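Local coordinates for retinol dehydratase (Spodoptera frugiperda, PDB 1FMJ), which is a sulfotransferase-family enzyme that probably dehydrates retinol to anhydroretinol, and is held here in a complex with retinol and adenosine-3',5'-diphosphate, at residues 79-84 and 97-102; 90-95 and 276-281. All coordinates share one frame; numbering follows the deposited sequence.

Contact 1. Residues 79-84 and 97-102; sequences TQELVW and TYMSLR
E81 and R102 form the salt bridge of this contact, and one carboxylate oxygen takes both bonds. R102 reaches it end-on: NH1 lies 3.0 Å from E81 OE2 and NH2 3.2 Å from the same OE2. The carboxylate and guanidinium planes stand 88° apart, so this is no flat two-oxygen pairing. OE2 sits near the guanidinium plane, taking the NH2 bond on its syn lone pair while NH1 meets it from 36° above the carboxylate plane; neither bond is straight. The other oxygen, OE1, is engaged by H281. Along its neighbouring NE-NH2 edge the guanidinium also gives weak hydrogen bonds to T97 O, a carbonyl just before helix 99-102, so the arginine ties its own helix start to the charge opposite.

E81 and W84 lie on helix 76-87, which follows strand 66-70 of the parallel sheet. This is the strand-loop-helix of the P-loop-like sulfotransferase fold, and helix 99-102 packs beside it through Q80, E81 and W84.

The aliphatic part of R102 makes a CH-pi contact: its CD stands 3.6 Å from the centroid of the W84 six-membered ring, over the face, while the guanidinium turns nearly at right angles to the indole. At the ring edge W84 NE1 donates to a water at 3.0 Å, which in turn donates to R102 O. Putting an alanine at W84 would probably leave this water without its indole donor and open a gap beside the R102 methylenes, which would be less firmly held.

M99 packs against Q80 and E81. With CG anti to the backbone N (chi1 179°) and bends further out, the flexible thioether lays SD 3.6 Å from Q80 CB, over a face of the R102 guanidinium, and brings CE to 3.2 Å from E81 OE2.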
ATOM      1  N   THR A  79      -4.135   9.839  -2.490  1.00 17.52           N
ATOM      2  CA  THR A  79      -3.812   9.895  -3.907  1.00 16.42           C
ATOM      3  C   THR A  79      -4.907   9.248  -4.744  1.00 15.84           C
ATOM      4  O   THR A  79      -5.302   9.785  -5.778  1.00 15.05           O
ATOM      5  CB  THR A  79      -2.479   9.181  -4.192  1.00 16.22           C
ATOM      6  OG1 THR A  79      -1.460   9.721  -3.346  1.00 16.55           O
ATOM      7  CG2 THR A  79      -2.068   9.370  -5.653  1.00 16.51           C
ATOM      8  N   GLN A  80      -5.400   8.094  -4.304  1.00 16.37           N
ATOM      9  CA  GLN A  80      -6.458   7.415  -5.051  1.00 17.31           C
ATOM     10  C   GLN A  80      -7.680   8.309  -5.204  1.00 15.66           C
ATOM     11  O   GLN A  80      -8.285   8.364  -6.267  1.00 14.93           O
ATOM     12  CB  GLN A  80      -6.886   6.130  -4.351  1.00 18.58           C
ATOM     13  CG  GLN A  80      -5.912   4.993  -4.516  1.00 20.19           C
ATOM     14  CD  GLN A  80      -6.347   3.767  -3.770  1.00 20.64           C
ATOM     15  OE1 GLN A  80      -7.338   3.134  -4.124  1.00 20.92           O
ATOM     16  NE2 GLN A  80      -5.611   3.422  -2.724  1.00 20.90           N
ATOM     17  N   GLU A  81      -8.041   8.998  -4.131  1.00 18.01           N
ATOM     18  CA  GLU A  81      -9.207   9.869  -4.151  1.00 17.89           C
ATOM     19  C   GLU A  81      -8.984  11.054  -5.068  1.00 18.99           C
ATOM     20  O   GLU A  81      -9.847  11.379  -5.889  1.00 18.78           O
ATOM     21  CB  GLU A  81      -9.534  10.354  -2.739  1.00 18.21           C
ATOM     22  CG  GLU A  81     -10.824  11.170  -2.644  1.00 19.28           C
ATOM     23  CD  GLU A  81     -12.089  10.337  -2.813  1.00 20.24           C
ATOM     24  OE1 GLU A  81     -13.190  10.909  -2.668  1.00 21.52           O
ATOM     25  OE2 GLU A  81     -11.994   9.121  -3.084  1.00 19.14           O
ATOM     26  N   LEU A  82      -7.826  11.700  -4.926  1.00 19.77           N
ATOM     27  CA  LEU A  82      -7.495  12.846  -5.763  1.00 20.31           C
ATOM     28  C   LEU A  82      -7.536  12.439  -7.231  1.00 19.34           C
ATOM     29  O   LEU A  82      -8.205  13.076  -8.048  1.00 18.81           O
ATOM     30  CB  LEU A  82      -6.095  13.369  -5.431  1.00 19.83           C
ATOM     31  CG  LEU A  82      -5.897  14.014  -4.064  1.00 22.06           C
ATOM     32  CD1 LEU A  82      -4.417  14.367  -3.869  1.00 22.84           C
ATOM     33  CD2 LEU A  82      -6.767  15.252  -3.961  1.00 20.83           C
ATOM     34  N   VAL A  83      -6.812  11.369  -7.551  1.00 18.07           N
ATOM     35  CA  VAL A  83      -6.732  10.854  -8.912  1.00 17.05           C
ATOM     36  C   VAL A  83      -8.091  10.468  -9.495  1.00 17.89           C
ATOM     37  O   VAL A  83      -8.345  10.685 -10.676  1.00 18.38           O
ATOM     38  CB  VAL A  83      -5.792   9.614  -8.976  1.00 17.05           C
ATOM     39  CG1 VAL A  83      -5.910   8.923 -10.328  1.00 16.72           C
ATOM     40  CG2 VAL A  83      -4.350  10.037  -8.734  1.00 16.80           C
ATOM     41  N   TRP A  84      -8.970   9.895  -8.681  1.00 18.88           N
ATOM     42  CA  TRP A  84     -10.266   9.489  -9.198  1.00 20.68           C
ATOM     43  C   TRP A  84     -11.135  10.691  -9.495  1.00 21.32           C
ATOM     44  O   TRP A  84     -11.766  10.760 -10.541  1.00 22.04           O
ATOM     45  CB  TRP A  84     -11.000   8.576  -8.213  1.00 20.14           C
ATOM     46  CG  TRP A  84     -12.053   7.725  -8.875  1.00 21.19           C
ATOM     47  CD1 TRP A  84     -11.873   6.500  -9.459  1.00 20.15           C
ATOM     48  CD2 TRP A  84     -13.439   8.048  -9.042  1.00 22.16           C
ATOM     49  NE1 TRP A  84     -13.061   6.043  -9.978  1.00 21.66           N
ATOM     50  CE2 TRP A  84     -14.039   6.969  -9.735  1.00 21.96           C
ATOM     51  CE3 TRP A  84     -14.234   9.142  -8.675  1.00 22.82           C
ATOM     52  CZ2 TRP A  84     -15.401   6.952 -10.066  1.00 22.41           C
ATOM     53  CZ3 TRP A  84     -15.592   9.125  -9.007  1.00 22.71           C
ATOM     54  CH2 TRP A  84     -16.157   8.035  -9.695  1.00 22.73           C
ATOM     55  N   THR A  97     -19.074   6.148  -3.799  1.00 27.87           N
ATOM     56  CA  THR A  97     -19.030   4.692  -3.826  1.00 26.95           C
ATOM     57  C   THR A  97     -17.738   4.273  -3.129  1.00 26.41           C
ATOM     58  O   THR A  97     -16.770   5.039  -3.091  1.00 25.48           O
ATOM     59  CB  THR A  97     -19.035   4.143  -5.272  1.00 27.70           C
ATOM     60  OG1 THR A  97     -20.315   4.371  -5.868  1.00 26.34           O
ATOM     61  CG2 THR A  97     -18.764   2.652  -5.280  1.00 26.96           C
ATOM     62  N   TYR A  98     -17.727   3.067  -2.571  1.00 25.27           N
ATOM     63  CA  TYR A  98     -16.549   2.562  -1.876  1.00 25.72           C
ATOM     64  C   TYR A  98     -15.290   2.570  -2.750  1.00 25.37           C
ATOM     65  O   TYR A  98     -15.293   2.083  -3.881  1.00 24.19           O
ATOM     66  CB  TYR A  98     -16.813   1.145  -1.352  1.00 26.09           C
ATOM     67  CG  TYR A  98     -17.849   1.089  -0.243  1.00 26.85           C
ATOM     68  CD1 TYR A  98     -19.035   0.373  -0.400  1.00 27.93           C
ATOM     69  CD2 TYR A  98     -17.646   1.771   0.958  1.00 27.78           C
ATOM     70  CE1 TYR A  98     -20.004   0.336   0.615  1.00 28.80           C
ATOM     71  CE2 TYR A  98     -18.605   1.746   1.982  1.00 28.25           C
ATOM     72  CZ  TYR A  98     -19.782   1.028   1.803  1.00 29.29           C
ATOM     73  OH  TYR A  98     -20.738   1.022   2.802  1.00 29.00           O
ATOM     74  N   MET A  99     -14.217   3.134  -2.204  1.00 25.34           N
ATOM     75  CA  MET A  99     -12.938   3.212  -2.896  1.00 25.28           C
ATOM     76  C   MET A  99     -12.561   1.817  -3.388  1.00 23.95           C
ATOM     77  O   MET A  99     -12.039   1.650  -4.488  1.00 23.32           O
ATOM     78  CB  MET A  99     -11.866   3.743  -1.933  1.00 25.63           C
ATOM     79  CG  MET A  99     -10.466   3.856  -2.508  1.00 27.35           C
ATOM     80  SD  MET A  99     -10.319   5.168  -3.726  1.00 29.21           S
ATOM     81  CE  MET A  99     -10.127   6.590  -2.665  1.00 26.38           C
ATOM     82  N   SER A 100     -12.851   0.813  -2.571  1.00 22.92           N
ATOM     83  CA  SER A 100     -12.535  -0.562  -2.925  1.00 23.71           C
ATOM     84  C   SER A 100     -13.287  -1.027  -4.173  1.00 23.39           C
ATOM     85  O   SER A 100     -12.957  -2.058  -4.745  1.00 23.27           O
ATOM     86  CB  SER A 100     -12.837  -1.490  -1.750  1.00 24.42           C
ATOM     87  OG  SER A 100     -14.195  -1.405  -1.368  1.00 27.14           O
ATOM     88  N   LEU A 101     -14.296  -0.268  -4.592  1.00 22.68           N
ATOM     89  CA  LEU A 101     -15.053  -0.604  -5.794  1.00 22.46           C
ATOM     90  C   LEU A 101     -14.581   0.256  -6.969  1.00 21.69           C
ATOM     91  O   LEU A 101     -14.807  -0.082  -8.127  1.00 21.94           O
ATOM     92  CB  LEU A 101     -16.559  -0.384  -5.568  1.00 24.74           C
ATOM     93  CG  LEU A 101     -17.418  -1.540  -5.019  1.00 27.04           C
ATOM     94  CD1 LEU A 101     -16.713  -2.242  -3.875  1.00 28.65           C
ATOM     95  CD2 LEU A 101     -18.768  -1.001  -4.556  1.00 27.04           C
ATOM     96  N   ARG A 102     -13.925   1.372  -6.675  1.00 19.41           N
ATOM     97  CA  ARG A 102     -13.456   2.253  -7.732  1.00 19.06           C
ATOM     98  C   ARG A 102     -12.055   1.870  -8.214  1.00 18.68           C
ATOM     99  O   ARG A 102     -11.648   2.225  -9.321  1.00 17.75           O
ATOM    100  CB  ARG A 102     -13.497   3.706  -7.248  1.00 18.22           C
ATOM    101  CG  ARG A 102     -14.919   4.289  -7.189  1.00 19.46           C
ATOM    102  CD  ARG A 102     -14.937   5.724  -6.654  1.00 17.25           C
ATOM    103  NE  ARG A 102     -14.763   5.752  -5.207  1.00 18.67           N
ATOM    104  CZ  ARG A 102     -14.170   6.731  -4.535  1.00 18.52           C
ATOM    105  NH1 ARG A 102     -13.673   7.785  -5.178  1.00 18.88           N
ATOM    106  NH2 ARG A 102     -14.081   6.658  -3.212  1.00 17.86           N
TER
HETATM  107  O   HOH W   1     -13.647   3.286 -11.058  1.00 17.35           O

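Contact 2. Residues 90-95 and 276-281; sequences LNFEAA and QRLCEH. With HG (mercury (II) ion), chain D.
R277 sends CG anti to the backbone N (chi1 -169°) and stays extended as far as NE, which carries its guanidinium out from the helix and over the ring of F92. The phenylalanine, its own CG lying beside the backbone N, points its ring at the helix. The result is a stack: guanidinium and ring planes are 20° apart and their centres 4.3 Å, with R277 NE 3.7 Å from F92 CE1. An arginine suits this solvent-facing position, because its flat, delocalised group can cover an aromatic face while the residue as a whole stays exposed.

H281, one turn further along, meets F92 differently. Here the edge of the phenylalanine is directed at the imidazole face in a T-shaped (edge-to-face) pair, planes 81° apart and centroids 5.2 Å, with F92 CE2 3.8 Å from H281 CG. H281 NE2 bonds to E81, whereas ND1 is buried by the contact and has no partner.

Within the sulfotransferase fold, the loop after helix 76-87 is thereby joined to the C-terminal end of helix 272-281, some 180 residues away in sequence; L85 of helix 76-87 lies against both F92 and H281. The loop is shaped by N91, whose OD1 accepts from A94 N at 2.7 Å in an Asx motif, though from above the carbonyl plane.

Leucines fill the apolar side of the contact. L90 CD2 comes to 4.0 Å from L278 CG, the two side chains crossing at about a right angle, and F92 CZ lies 4.3 Å from L278 CD2; L270 touches both leucines. C279 instead packs on helix 255-265, and its sulfur SG binds a mercury ion of the heavy-atom derivative at 2.5 Å.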
ATOM      1  N   LEU A  90     -14.345  15.905 -11.154  1.00 32.24           N
ATOM      2  CA  LEU A  90     -14.693  16.277  -9.790  1.00 32.61           C
ATOM      3  C   LEU A  90     -16.141  15.956  -9.445  1.00 32.38           C
ATOM      4  O   LEU A  90     -16.854  16.783  -8.876  1.00 32.99           O
ATOM      5  CB  LEU A  90     -14.422  17.766  -9.550  1.00 31.75           C
ATOM      6  CG  LEU A  90     -12.948  18.172  -9.551  1.00 31.59           C
ATOM      7  CD1 LEU A  90     -12.497  18.421 -10.982  1.00 32.83           C
ATOM      8  CD2 LEU A  90     -12.759  19.423  -8.715  1.00 32.28           C
ATOM      9  N   ASN A  91     -16.572  14.751  -9.803  1.00 32.58           N
ATOM     10  CA  ASN A  91     -17.925  14.300  -9.509  1.00 32.47           C
ATOM     11  C   ASN A  91     -17.875  13.684  -8.113  1.00 32.79           C
ATOM     12  O   ASN A  91     -17.739  12.466  -7.963  1.00 33.26           O
ATOM     13  CB  ASN A  91     -18.368  13.248 -10.527  1.00 31.97           C
ATOM     14  CG  ASN A  91     -19.824  12.849 -10.362  1.00 30.89           C
ATOM     15  OD1 ASN A  91     -20.321  12.705  -9.249  1.00 31.61           O
ATOM     16  ND2 ASN A  91     -20.508  12.652 -11.478  1.00 31.75           N
ATOM     17  N   PHE A  92     -17.967  14.530  -7.091  1.00 33.06           N
ATOM     18  CA  PHE A  92     -17.910  14.050  -5.717  1.00 33.58           C
ATOM     19  C   PHE A  92     -19.059  13.102  -5.415  1.00 33.90           C
ATOM     20  O   PHE A  92     -18.888  12.120  -4.695  1.00 33.58           O
ATOM     21  CB  PHE A  92     -17.941  15.222  -4.732  1.00 33.58           C
ATOM     22  CG  PHE A  92     -16.782  16.161  -4.875  1.00 33.35           C
ATOM     23  CD1 PHE A  92     -16.699  17.021  -5.964  1.00 33.11           C
ATOM     24  CD2 PHE A  92     -15.763  16.174  -3.927  1.00 33.18           C
ATOM     25  CE1 PHE A  92     -15.618  17.884  -6.108  1.00 32.94           C
ATOM     26  CE2 PHE A  92     -14.677  17.033  -4.059  1.00 32.70           C
ATOM     27  CZ  PHE A  92     -14.605  17.891  -5.153  1.00 33.23           C
ATOM     28  N   GLU A  93     -20.227  13.397  -5.971  1.00 34.19           N
ATOM     29  CA  GLU A  93     -21.398  12.565  -5.745  1.00 34.69           C
ATOM     30  C   GLU A  93     -21.093  11.116  -6.105  1.00 34.42           C
ATOM     31  O   GLU A  93     -21.407  10.199  -5.345  1.00 35.92           O
ATOM     32  CB  GLU A  93     -22.573  13.081  -6.579  1.00 36.32           C
ATOM     33  CG  GLU A  93     -23.912  12.553  -6.126  1.00 38.45           C
ATOM     34  CD  GLU A  93     -24.138  12.767  -4.642  1.00 39.51           C
ATOM     35  OE1 GLU A  93     -23.942  13.906  -4.165  1.00 41.30           O
ATOM     36  OE2 GLU A  93     -24.512  11.795  -3.951  1.00 40.47           O
ATOM     37  N   ALA A  94     -20.475  10.915  -7.264  1.00 33.61           N
ATOM     38  CA  ALA A  94     -20.121   9.578  -7.726  1.00 32.53           C
ATOM     39  C   ALA A  94     -18.986   8.988  -6.883  1.00 31.52           C
ATOM     40  O   ALA A  94     -18.888   7.771  -6.730  1.00 30.87           O
ATOM     41  CB  ALA A  94     -19.714   9.627  -9.187  1.00 31.23           C
ATOM     42  N   ALA A  95     -18.136   9.855  -6.337  1.00 30.91           N
ATOM     43  CA  ALA A  95     -17.016   9.413  -5.506  1.00 30.71           C
ATOM     44  C   ALA A  95     -17.485   8.851  -4.157  1.00 30.47           C
ATOM     45  O   ALA A  95     -16.669   8.444  -3.321  1.00 30.25           O
ATOM     46  CB  ALA A  95     -16.052  10.564  -5.280  1.00 29.74           C
ATOM     47  N   GLN A 276      -9.155  24.206  -4.498  1.00 35.98           N
ATOM     48  CA  GLN A 276      -9.432  24.459  -3.091  1.00 35.09           C
ATOM     49  C   GLN A 276     -10.525  23.518  -2.606  1.00 34.35           C
ATOM     50  O   GLN A 276     -10.571  23.160  -1.431  1.00 33.36           O
ATOM     51  CB  GLN A 276      -9.858  25.913  -2.889  1.00 34.85           C
ATOM     52  N   ARG A 277     -11.403  23.113  -3.519  1.00 33.90           N
ATOM     53  CA  ARG A 277     -12.489  22.214  -3.163  1.00 34.12           C
ATOM     54  C   ARG A 277     -11.967  20.787  -2.977  1.00 33.57           C
ATOM     55  O   ARG A 277     -12.490  20.023  -2.165  1.00 33.63           O
ATOM     56  CB  ARG A 277     -13.572  22.238  -4.237  1.00 35.12           C
ATOM     57  CG  ARG A 277     -14.846  21.534  -3.814  1.00 38.03           C
ATOM     58  CD  ARG A 277     -15.861  21.510  -4.933  1.00 40.14           C
ATOM     59  NE  ARG A 277     -17.095  20.849  -4.529  1.00 42.40           N
ATOM     60  CZ  ARG A 277     -18.114  20.611  -5.348  1.00 43.46           C
ATOM     61  NH1 ARG A 277     -18.045  20.981  -6.621  1.00 44.79           N
ATOM     62  NH2 ARG A 277     -19.204  20.005  -4.895  1.00 44.17           N
ATOM     63  N   LEU A 278     -10.941  20.428  -3.743  1.00 32.78           N
ATOM     64  CA  LEU A 278     -10.338  19.105  -3.628  1.00 32.13           C
ATOM     65  C   LEU A 278      -9.554  19.068  -2.333  1.00 31.76           C
ATOM     66  O   LEU A 278      -9.579  18.078  -1.607  1.00 31.05           O
ATOM     67  CB  LEU A 278      -9.380  18.836  -4.785  1.00 31.86           C
ATOM     68  CG  LEU A 278      -9.963  18.381  -6.114  1.00 32.71           C
ATOM     69  CD1 LEU A 278      -8.878  18.446  -7.185  1.00 32.13           C
ATOM     70  CD2 LEU A 278     -10.513  16.967  -5.964  1.00 32.71           C
ATOM     71  N   CYS A 279      -8.855  20.161  -2.049  1.00 32.14           N
ATOM     72  CA  CYS A 279      -8.060  20.244  -0.838  1.00 32.77           C
ATOM     73  C   CYS A 279      -8.942  20.100   0.395  1.00 32.58           C
ATOM     74  O   CYS A 279      -8.628  19.328   1.295  1.00 32.88           O
ATOM     75  CB  CYS A 279      -7.301  21.571  -0.785  1.00 33.62           C
ATOM     76  SG  CYS A 279      -5.939  21.555   0.412  1.00 36.44           S
ATOM     77  N   GLU A 280     -10.052  20.827   0.441  1.00 32.85           N
ATOM     78  CA  GLU A 280     -10.928  20.734   1.598  1.00 32.25           C
ATOM     79  C   GLU A 280     -11.535  19.339   1.702  1.00 31.18           C
ATOM     80  O   GLU A 280     -11.789  18.844   2.803  1.00 30.23           O
ATOM     81  CB  GLU A 280     -12.018  21.814   1.546  1.00 34.65           C
ATOM     82  CG  GLU A 280     -12.814  21.897   0.253  1.00 38.04           C
ATOM     83  CD  GLU A 280     -13.609  23.196   0.149  1.00 39.56           C
ATOM     84  OE1 GLU A 280     -14.421  23.476   1.057  1.00 40.61           O
ATOM     85  OE2 GLU A 280     -13.417  23.939  -0.838  1.00 39.23           O
ATOM     86  N   HIS A 281     -11.736  18.694   0.557  1.00 29.73           N
ATOM     87  CA  HIS A 281     -12.296  17.345   0.536  1.00 28.54           C
ATOM     88  C   HIS A 281     -11.341  16.352   1.186  1.00 26.88           C
ATOM     89  O   HIS A 281     -11.766  15.323   1.701  1.00 25.61           O
ATOM     90  CB  HIS A 281     -12.575  16.903  -0.902  1.00 28.68           C
ATOM     91  CG  HIS A 281     -13.100  15.504  -1.017  1.00 29.45           C
ATOM     92  ND1 HIS A 281     -14.356  15.140  -0.584  1.00 28.51           N
ATOM     93  CD2 HIS A 281     -12.526  14.375  -1.498  1.00 28.87           C
ATOM     94  CE1 HIS A 281     -14.535  13.848  -0.793  1.00 28.69           C
ATOM     95  NE2 HIS A 281     -13.440  13.360  -1.346  1.00 29.95           N
TER
HETATM   96 HG    HG D 452      -7.575  22.894   1.780  1.00 83.20          HG

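Contacts 1 and 2 have centres about 11 Å apart and interlock along the chain, their segments alternating in sequence. The two carboxylate oxygens of E81 join them: OE2 is used in contact 1, and OE1 lies 2.8 Å from H281 NE2, a probable hydrogen bond to contact 2. A second meeting is between the other pair of segments, where R102 NH2 packs 3.1 Å from A95 O. E81 is thus a buried bridge between an arginine and a histidine. Neither contact lies in the annotated sites, though contact 1 comes near: the Q80 side chain is about 6 Å from both adenosine-3',5'-diphosphate and retinol, and that of H281 about 8 Å from the nucleotide.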